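PDB 5M45: acetone carboxylase alpha subunit from Xanthobacter autotrophicus Py2, which is a subunit of a metal-containing carboxylase and belongs to the hydantoinase B/oxoprolinase family, forming part of a six-chain assembly. Local coordinates for residues A[347-352]-A[387-392]; A[338-343]-A[393-398]. All coordinates share one frame; numbering follows the deposited sequence.

Interaction 1 of 2, residues A[347-352]-A[387-392]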
loop_
_atom_site.group_PDB
_atom_site.type_symbol
_atom_site.label_atom_id
_atom_site.label_comp_id
_atom_site.label_asym_id
_atom_site.label_seq_id
_atom_site.Cartn_x
_atom_site.Cartn_y
_atom_site.Cartn_z
ATOM N N ALA A 347 14.509 6.281 10.772
ATOM C CA ALA A 347 15.394 6.277 9.617
ATOM C C ALA A 347 16.087 4.919 9.370
ATOM O O ALA A 347 15.504 3.833 9.691
ATOM C CB ALA A 347 16.391 7.471 9.735
ATOM N N HIS A 348 17.248 4.939 8.723
ATOM C CA HIS A 348 17.952 3.737 8.289
ATOM C C HIS A 348 19.429 4.092 8.219
ATOM O O HIS A 348 19.767 5.282 8.050
ATOM C CB HIS A 348 17.417 3.308 6.921
ATOM C CG HIS A 348 17.902 1.976 6.429
ATOM N ND1 HIS A 348 19.129 1.812 5.837
ATOM C CD2 HIS A 348 17.283 0.773 6.335
ATOM C CE1 HIS A 348 19.279 0.550 5.452
ATOM N NE2 HIS A 348 18.164 -0.099 5.732
ATOM N N GLN A 349 20.302 3.096 8.372
ATOM C CA GLN A 349 21.748 3.341 8.337
ATOM C C GLN A 349 22.205 4.057 7.045
ATOM O O GLN A 349 23.062 4.927 7.088
ATOM C CB GLN A 349 22.549 2.045 8.643
ATOM C CG GLN A 349 22.529 0.985 7.537
ATOM C CD GLN A 349 23.430 -0.201 7.904
ATOM O OE1 GLN A 349 24.520 -0.346 7.387
ATOM N NE2 GLN A 349 22.970 -1.029 8.812
ATOM N N VAL A 350 21.638 3.697 5.907
ATOM C CA VAL A 350 21.956 4.316 4.619
ATOM C C VAL A 350 21.547 5.797 4.553
ATOM O O VAL A 350 22.372 6.638 4.166
ATOM C CB VAL A 350 21.306 3.545 3.431
ATOM C CG1 VAL A 350 21.483 4.307 2.132
ATOM C CG2 VAL A 350 21.881 2.122 3.296
ATOM N N SER A 351 20.291 6.127 4.872
ATOM C CA SER A 351 19.871 7.527 4.823
ATOM C C SER A 351 20.626 8.390 5.864
ATOM O O SER A 351 20.990 9.524 5.570
ATOM C CB SER A 351 18.351 7.656 4.997
ATOM O OG SER A 351 17.899 7.102 6.244
ATOM N N PHE A 352 20.848 7.841 7.068
ATOM C CA PHE A 352 21.584 8.566 8.079
ATOM C C PHE A 352 23.028 8.902 7.657
ATOM O O PHE A 352 23.442 10.063 7.742
ATOM C CB PHE A 352 21.593 7.810 9.418
ATOM C CG PHE A 352 22.218 8.594 10.554
ATOM C CD1 PHE A 352 21.477 9.547 11.226
ATOM C CD2 PHE A 352 23.516 8.392 10.910
ATOM C CE1 PHE A 352 22.054 10.301 12.263
ATOM C CE2 PHE A 352 24.096 9.111 11.983
ATOM C CZ PHE A 352 23.368 10.080 12.635
ATOM N N TRP A 387 17.099 4.753 16.634
ATOM C CA TRP A 387 16.231 5.330 15.586
ATOM C C TRP A 387 16.918 5.450 14.217
ATOM O O TRP A 387 16.226 5.379 13.187
ATOM C CB TRP A 387 15.627 6.688 16.023
ATOM C CG TRP A 387 16.656 7.823 16.167
ATOM C CD1 TRP A 387 17.262 8.263 17.328
ATOM C CD2 TRP A 387 17.161 8.628 15.114
ATOM N NE1 TRP A 387 18.115 9.313 17.031
ATOM C CE2 TRP A 387 18.066 9.552 15.682
ATOM C CE3 TRP A 387 16.916 8.683 13.728
ATOM C CZ2 TRP A 387 18.728 10.523 14.903
ATOM C CZ3 TRP A 387 17.590 9.621 12.968
ATOM C CH2 TRP A 387 18.476 10.536 13.548
ATOM N N MET A 388 18.246 5.658 14.206
ATOM C CA MET A 388 19.047 5.714 12.975
ATOM C C MET A 388 19.462 4.336 12.384
ATOM O O MET A 388 19.968 4.284 11.277
ATOM C CB MET A 388 20.283 6.638 13.109
ATOM C CG MET A 388 21.379 6.169 14.066
ATOM S SD MET A 388 21.186 6.685 15.780
ATOM C CE MET A 388 21.612 8.431 15.645
ATOM N N ASN A 389 19.240 3.239 13.112
ATOM C CA ASN A 389 19.514 1.863 12.598
ATOM C C ASN A 389 18.505 0.896 13.248
ATOM O O ASN A 389 18.873 0.052 14.060
ATOM C CB ASN A 389 20.972 1.485 12.862
ATOM C CG ASN A 389 21.397 0.172 12.228
ATOM O OD1 ASN A 389 20.726 -0.398 11.305
ATOM N ND2 ASN A 389 22.506 -0.361 12.727
ATOM N N PRO A 390 17.213 1.043 12.896
ATOM C CA PRO A 390 16.184 0.277 13.607
ATOM C C PRO A 390 16.230 -1.200 13.337
ATOM O O PRO A 390 16.712 -1.627 12.289
ATOM C CB PRO A 390 14.856 0.868 13.104
ATOM C CG PRO A 390 15.208 2.146 12.420
ATOM C CD PRO A 390 16.609 2.000 11.920
ATOM N N ASP A 391 15.667 -1.963 14.258
ATOM C CA ASP A 391 15.636 -3.436 14.201
ATOM C C ASP A 391 14.211 -3.995 14.138
ATOM O O ASP A 391 13.955 -5.134 14.598
ATOM C CB ASP A 391 16.413 -3.997 15.418
ATOM C CG ASP A 391 15.773 -3.584 16.779
ATOM O OD1 ASP A 391 14.895 -2.721 16.853
ATOM O OD2 ASP A 391 16.134 -4.180 17.816
ATOM N N ASP A 392 13.270 -3.213 13.583
ATOM C CA ASP A 392 11.874 -3.660 13.459
ATOM C C ASP A 392 11.278 -3.257 12.119
ATOM O O ASP A 392 11.283 -2.086 11.760
ATOM C CB ASP A 392 10.988 -3.142 14.604
ATOM C CG ASP A 392 9.644 -3.848 14.661
ATOM O OD1 ASP A 392 8.727 -3.536 13.859
ATOM O OD2 ASP A 392 9.496 -4.791 15.481
HETATM O O HOH W 1 19.430 0.299 9.097
#
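Phe-352, on the first turn of helix 349-361, meets Trp-387 and Met-388 in the aromatic half of this contact. Its edge is turned toward the face of the Trp-387 six-membered ring in an offset edge-to-face pair, with planes at 83° and Phe-352 CE1 3.8 Å from Trp-387 CH2. Met-388 runs alongside the phenylalanine, its CB forming a CH-pi contact over one face, 3.7 Å from Phe-352 CD1. Bends at chi2 and chi3 (-88° and -73°) fold the methionine back, leaving SD above that ring in a distant Met-aromatic contact and CE over the face of the Trp-387 indole. Ala-347 CB abuts the indole's edge near CZ3, and Leu-404 of helix 401-422 packs on both Ala-347 and Phe-352.

The polar half begins with the backbone bond from Ala-347 N to Trp-387 O, 3.1 Å long. Next to it, Pro-390 CD comes within 3.1 Å of Ala-347 O. A water accepts from Gln-349 N and donates to Asn-389 OD1 at 2.7 Å, lying over the centre of the His-348 imidazole. Gln-349 NE2 adds a weak bond to Asn-389 OD1 (3.4 Å), the two amide planes being perpendicular. Gln-349 NE2 also donates to Gln-772 OE1, Gln-349 OE1 accepts from Phe-773 N, and Asn-389 ND2 donates to Leu-382 O and Glu-776 OE2.

His-348 is the N-cap of helix 349-361: its ND1 accepts from Val-350 N in the imidazole plane, at 3.1 Å. The contact thus joins a histidine-capped helix start to the loop leading into helix 401-422, against the C-terminal tail.

Interaction 2 of 2, residues A[338-343]-A[393-398]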
loop_
_atom_site.group_PDB
_atom_site.type_symbol
_atom_site.label_atom_id
_atom_site.label_comp_id
_atom_site.label_asym_id
_atom_site.label_seq_id
_atom_site.Cartn_x
_atom_site.Cartn_y
_atom_site.Cartn_z
ATOM N N SER A 338 18.736 7.353 21.142
ATOM C CA SER A 338 17.413 6.820 21.528
ATOM C C SER A 338 16.868 5.787 20.517
ATOM O O SER A 338 17.448 5.566 19.465
ATOM C CB SER A 338 16.420 7.985 21.783
ATOM O OG SER A 338 16.266 8.827 20.650
ATOM N N ARG A 339 15.748 5.153 20.860
ATOM C CA ARG A 339 15.130 4.058 20.102
ATOM C C ARG A 339 14.205 4.584 19.013
ATOM O O ARG A 339 13.692 5.705 19.106
ATOM C CB ARG A 339 14.315 3.158 21.059
ATOM C CG ARG A 339 13.815 1.845 20.487
ATOM C CD ARG A 339 13.154 0.911 21.488
ATOM N NE ARG A 339 11.902 1.403 22.049
ATOM C CZ ARG A 339 11.731 1.838 23.317
ATOM N NH1 ARG A 339 12.743 1.822 24.215
ATOM N NH2 ARG A 339 10.515 2.245 23.714
ATOM N N TRP A 340 13.993 3.767 17.968
ATOM C CA TRP A 340 12.866 4.002 17.038
ATOM C C TRP A 340 11.547 4.163 17.809
ATOM O O TRP A 340 11.450 3.769 18.979
ATOM C CB TRP A 340 12.776 2.874 15.991
ATOM C CG TRP A 340 12.510 1.502 16.573
ATOM C CD1 TRP A 340 13.446 0.578 16.931
ATOM C CD2 TRP A 340 11.242 0.900 16.811
ATOM N NE1 TRP A 340 12.836 -0.553 17.412
ATOM C CE2 TRP A 340 11.482 -0.387 17.353
ATOM C CE3 TRP A 340 9.931 1.321 16.644
ATOM C CZ2 TRP A 340 10.453 -1.276 17.694
ATOM C CZ3 TRP A 340 8.897 0.425 17.008
ATOM C CH2 TRP A 340 9.172 -0.854 17.506
ATOM N N GLY A 341 10.544 4.749 17.177
ATOM C CA GLY A 341 9.237 4.909 17.844
ATOM C C GLY A 341 8.004 4.813 16.930
ATOM O O GLY A 341 8.130 4.607 15.690
ATOM N N TRP A 342 6.832 5.017 17.551
ATOM C CA TRP A 342 5.546 4.900 16.874
ATOM C C TRP A 342 5.120 6.288 16.349
ATOM O O TRP A 342 4.347 7.016 16.961
ATOM C CB TRP A 342 4.479 4.272 17.778
ATOM C CG TRP A 342 4.861 2.936 18.359
ATOM C CD1 TRP A 342 5.180 2.684 19.674
ATOM C CD2 TRP A 342 4.984 1.685 17.677
ATOM N NE1 TRP A 342 5.485 1.358 19.847
ATOM C CE2 TRP A 342 5.380 0.720 18.632
ATOM C CE3 TRP A 342 4.822 1.283 16.351
ATOM C CZ2 TRP A 342 5.577 -0.627 18.307
ATOM C CZ3 TRP A 342 5.009 -0.047 16.032
ATOM C CH2 TRP A 342 5.392 -0.995 17.014
ATOM N N HIS A 343 5.721 6.625 15.207
ATOM C CA HIS A 343 5.625 7.933 14.548
ATOM C C HIS A 343 6.262 7.775 13.155
ATOM O O HIS A 343 6.677 6.672 12.799
ATOM C CB HIS A 343 6.297 9.011 15.409
ATOM C CG HIS A 343 7.683 8.666 15.858
ATOM N ND1 HIS A 343 8.720 8.451 14.981
ATOM C CD2 HIS A 343 8.212 8.499 17.095
ATOM C CE1 HIS A 343 9.828 8.158 15.645
ATOM N NE2 HIS A 343 9.539 8.164 16.934
ATOM N N ARG A 393 10.720 -4.238 11.419
ATOM C CA ARG A 393 10.224 -4.066 10.062
ATOM C C ARG A 393 8.909 -3.307 9.972
ATOM O O ARG A 393 8.440 -3.106 8.872
ATOM C CB ARG A 393 10.095 -5.429 9.348
ATOM C CG ARG A 393 9.034 -6.372 9.885
ATOM C CD ARG A 393 9.104 -7.707 9.140
ATOM N NE ARG A 393 8.101 -8.675 9.580
ATOM C CZ ARG A 393 6.835 -8.731 9.163
ATOM N NH1 ARG A 393 6.034 -9.664 9.640
ATOM N NH2 ARG A 393 6.336 -7.867 8.294
ATOM N N ARG A 394 8.326 -2.888 11.109
ATOM C CA ARG A 394 7.065 -2.115 11.114
ATOM C C ARG A 394 7.212 -0.601 11.141
ATOM O O ARG A 394 6.193 0.077 11.082
ATOM C CB ARG A 394 6.164 -2.525 12.298
ATOM C CG ARG A 394 5.688 -3.974 12.216
ATOM C CD ARG A 394 5.052 -4.447 13.515
ATOM N NE ARG A 394 6.033 -4.440 14.567
ATOM C CZ ARG A 394 5.779 -4.603 15.858
ATOM N NH1 ARG A 394 4.534 -4.792 16.300
ATOM N NH2 ARG A 394 6.774 -4.546 16.719
ATOM N N VAL A 395 8.435 -0.071 11.248
ATOM C CA VAL A 395 8.610 1.360 11.485
ATOM C C VAL A 395 8.110 2.190 10.271
ATOM O O VAL A 395 8.201 1.725 9.102
ATOM C CB VAL A 395 10.052 1.761 11.878
ATOM C CG1 VAL A 395 10.442 1.082 13.195
ATOM C CG2 VAL A 395 11.060 1.450 10.785
ATOM N N ALA A 396 7.610 3.393 10.574
ATOM C CA ALA A 396 7.228 4.372 9.546
ATOM C C ALA A 396 8.319 5.453 9.334
ATOM O O ALA A 396 9.103 5.768 10.259
ATOM C CB ALA A 396 5.911 5.020 9.926
ATOM N N PHE A 397 8.335 6.008 8.127
ATOM C CA PHE A 397 9.403 6.874 7.617
ATOM C C PHE A 397 8.957 8.195 6.933
ATOM O O PHE A 397 9.837 8.955 6.506
ATOM C CB PHE A 397 10.197 6.118 6.529
ATOM C CG PHE A 397 10.809 4.806 6.951
ATOM C CD1 PHE A 397 12.093 4.764 7.454
ATOM C CD2 PHE A 397 10.125 3.604 6.745
ATOM C CE1 PHE A 397 12.687 3.525 7.781
ATOM C CE2 PHE A 397 10.720 2.374 7.030
ATOM C CZ PHE A 397 12.007 2.333 7.554
ATOM N N SER A 398 7.664 8.467 6.775
ATOM C CA SER A 398 7.244 9.588 5.873
ATOM C C SER A 398 7.952 10.918 6.145
ATOM O O SER A 398 8.143 11.695 5.211
ATOM C CB SER A 398 5.720 9.841 5.900
ATOM O OG SER A 398 5.011 8.855 5.143
HETATM O O HOH W 2 6.913 3.413 13.520
#
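The guanidinium of Arg-394 meets Trp-342 with its flat face against the rim of the indole, reversing the familiar cation-over-ring stack. Trp-342 CH2 sits over the centre of the guanidinium, 3.8 Å from Arg-394 CZ, and the two planes are 87° apart. Trp-342 is the centre of an inverse gamma turn in the loop before helix 349-361, and this turn faces the loop before helix 401-422. A bend at chi3 (-64°) turns the end of Arg-394; its NE forms a salt bridge with Asp-392 OD1, probably helping to fix the guanidinium's orientation. Trp-342 NE1 is bound to Tyr-754 O, while Ile-450 of a second subunit packs on Arg-394.

Trp-340 and Val-395 supply the apolar part. Val-395 CG1 approaches the indole obliquely near its CE3-CD2 bond, 3.5 Å from Trp-340 CE3. Trp-340 CZ3 lies over a Trp-342 face, offset toward the rim, while Trp-342 CH2 lies at the edge of Trp-340, in its plane.

At the other end, the CB methyl of Ala-396 points toward the 338-343 loop and approaches His-343 O to 3.4 Å. Between the two backbones, a water accepts from Ala-396 N at 3.0 Å and lies 2.8 Å from Gly-341 O.

Interactions 1 and 2 have centres about 9 Å apart and lie within the part of the chain belonging to the hydantoinase B/oxoprolinase family. Along the chain the order is 338-343, 347-352, 387-392, 393-398, so the outer pair of segments, interaction 2, encloses the inner pair, interaction 1. Together they pair the approach to helix 349-361 with the approach to helix 401-422. The contacts also meet directly: Trp-387 N lies 3.0 Å from Ser-338 O and Asp-391 OD1 lies 3.0 Å from Trp-340 NE1, both probable hydrogen bonds. Beyond them, Ser-398 O accepts from His-150 ND1, linking this buried region to a ligand of the manganese ion.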